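Local coordinates for protein DOA1 (Saccharomyces cerevisiae, PDB 3ODT) that probably binds ubiquitin through its WD40 beta-propeller domain and takes part in regulating the turnover of F-box proteins, at residues A[164-168]-A[177-181]. Residues are numbered along the deposited sequence; the frame is centred on the assembly and turned at random.
Sequences DKTIK and KTFSG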
loop_
_atom_site.group_PDB
_atom_site.type_symbol
_atom_site.label_atom_id
_atom_site.label_comp_id
_atom_site.label_asym_id
_atom_site.label_seq_id
_atom_site.Cartn_x
_atom_site.Cartn_y
_atom_site.Cartn_z
ATOM N N ASP A 164 11.813 11.369 7.411
ATOM C CA ASP A 164 13.131 11.767 7.914
ATOM C C ASP A 164 14.262 11.263 7.007
ATOM O O ASP A 164 15.430 11.438 7.301
ATOM C CB ASP A 164 13.328 11.377 9.392
ATOM C CG ASP A 164 13.487 9.876 9.622
ATOM O OD1 ASP A 164 13.608 9.097 8.661
ATOM O OD2 ASP A 164 13.470 9.463 10.802
ATOM N N LYS A 165 13.877 10.704 5.865
ATOM C CA LYS A 165 14.796 10.274 4.798
ATOM C C LYS A 165 15.513 8.958 5.106
ATOM O O LYS A 165 16.503 8.637 4.488
ATOM C CB LYS A 165 15.784 11.378 4.407
ATOM C CG LYS A 165 15.099 12.689 4.117
ATOM C CD LYS A 165 16.063 13.731 3.576
ATOM C CE LYS A 165 17.025 14.190 4.664
ATOM N NZ LYS A 165 18.012 15.241 4.194
ATOM N N THR A 166 14.990 8.205 6.072
ATOM C CA THR A 166 15.591 6.927 6.434
ATOM C C THR A 166 14.570 5.800 6.382
ATOM O O THR A 166 13.345 6.026 6.451
ATOM C CB THR A 166 16.217 6.918 7.846
ATOM O OG1 THR A 166 15.168 6.871 8.830
ATOM C CG2 THR A 166 17.163 8.123 8.083
ATOM N N ILE A 167 15.113 4.593 6.265
ATOM C CA ILE A 167 14.400 3.321 6.410
ATOM C C ILE A 167 14.993 2.684 7.663
ATOM O O ILE A 167 16.209 2.718 7.825
ATOM C CB ILE A 167 14.612 2.422 5.177
ATOM C CG1 ILE A 167 13.967 3.108 3.963
ATOM C CG2 ILE A 167 13.989 1.063 5.378
ATOM C CD1 ILE A 167 14.775 3.041 2.742
ATOM N N LYS A 168 14.162 2.136 8.548
ATOM C CA LYS A 168 14.666 1.470 9.737
ATOM C C LYS A 168 14.182 0.042 9.781
ATOM O O LYS A 168 12.992 -0.215 9.518
ATOM C CB LYS A 168 14.254 2.210 11.011
ATOM C CG LYS A 168 15.022 3.515 11.219
ATOM C CD LYS A 168 14.481 4.374 12.359
ATOM C CE LYS A 168 15.216 5.731 12.424
ATOM N NZ LYS A 168 16.622 5.590 12.849
ATOM N N LYS A 177 18.822 -1.551 12.746
ATOM C CA LYS A 177 19.588 -0.957 11.654
ATOM C C LYS A 177 18.858 0.210 10.996
ATOM O O LYS A 177 17.636 0.145 10.800
ATOM C CB LYS A 177 19.887 -2.023 10.602
ATOM C CG LYS A 177 20.882 -1.562 9.526
ATOM C CD LYS A 177 21.303 -2.739 8.643
ATOM C CE LYS A 177 22.356 -2.340 7.635
ATOM N NZ LYS A 177 23.700 -2.028 8.213
ATOM N N THR A 178 19.612 1.249 10.664
ATOM C CA THR A 178 19.093 2.394 9.923
ATOM C C THR A 178 19.787 2.489 8.583
ATOM O O THR A 178 21.011 2.345 8.491
ATOM C CB THR A 178 19.266 3.701 10.720
ATOM O OG1 THR A 178 18.516 3.610 11.932
ATOM C CG2 THR A 178 18.746 4.868 9.945
ATOM N N PHE A 179 18.980 2.660 7.539
ATOM C CA PHE A 179 19.461 2.858 6.174
ATOM C C PHE A 179 19.250 4.335 5.815
ATOM O O PHE A 179 18.151 4.762 5.432
ATOM C CB PHE A 179 18.688 1.957 5.197
ATOM C CG PHE A 179 18.688 0.489 5.570
ATOM C CD1 PHE A 179 19.631 -0.383 5.037
ATOM C CD2 PHE A 179 17.720 -0.023 6.421
ATOM C CE1 PHE A 179 19.632 -1.712 5.371
ATOM C CE2 PHE A 179 17.719 -1.340 6.785
ATOM C CZ PHE A 179 18.664 -2.200 6.251
ATOM N N SER A 180 20.311 5.123 5.941
ATOM C CA SER A 180 20.237 6.576 5.739
ATOM C C SER A 180 20.808 6.977 4.391
ATOM O O SER A 180 20.711 8.146 3.993
ATOM C CB SER A 180 20.986 7.318 6.829
ATOM O OG SER A 180 22.372 7.069 6.703
ATOM N N GLY A 181 21.387 6.012 3.686
ATOM C CA GLY A 181 22.005 6.286 2.391
ATOM C C GLY A 181 21.244 5.849 1.144
ATOM O O GLY A 181 21.826 5.798 0.050
#
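Lys-168 and Thr-178 lie alongside each other and point the same way from a non-hydrogen-bonded antiparallel pair. The lysine runs extended as far as CE and then bends (chi4 -69°), which turns NZ back onto Thr-178 OG1 at 2.9 Å. With OG1 anti to the carbonyl carbon (chi1 -62°), Thr-178 CG2 stands anti to the backbone N and also touches Thr-166 CB, at 3.9 Å. The next pair, Ile-167 and Phe-179, is hydrogen-bonded through two straight backbone bonds, Phe-179 N to Ile-167 O at 2.8 Å and the longer Ile-167 N to Phe-179 O at 3.2 Å. Its side chains lie on the other face of the sheet and slant across one another, Ile-167 CG2 reaching Phe-179 CD2 at 4.0 Å, while Ile-167 O lies in the ring plane at its edge. Phe-198 of the following blade meets the Phe-179 ring edge-to-face, and Ile-167 also packs on Val-187 and Leu-190. Before the strand, an Asx turn gathers Thr-166 N and OG1 onto Asp-164 OD1 from one face of the carboxylate, OG1 at 2.7 Å; OD2 accepts from His-141 and Asn-142 N. This hairpin of strands 167-171 and 174-179 forms the outer half of a four-stranded propeller blade. Its chemistry is two-sided: an apolar face buried against the next blade, and a more accessible one where the hydroxyl of Thr-178 probably helps to hold the ammonium group of Lys-168 close to the sheet.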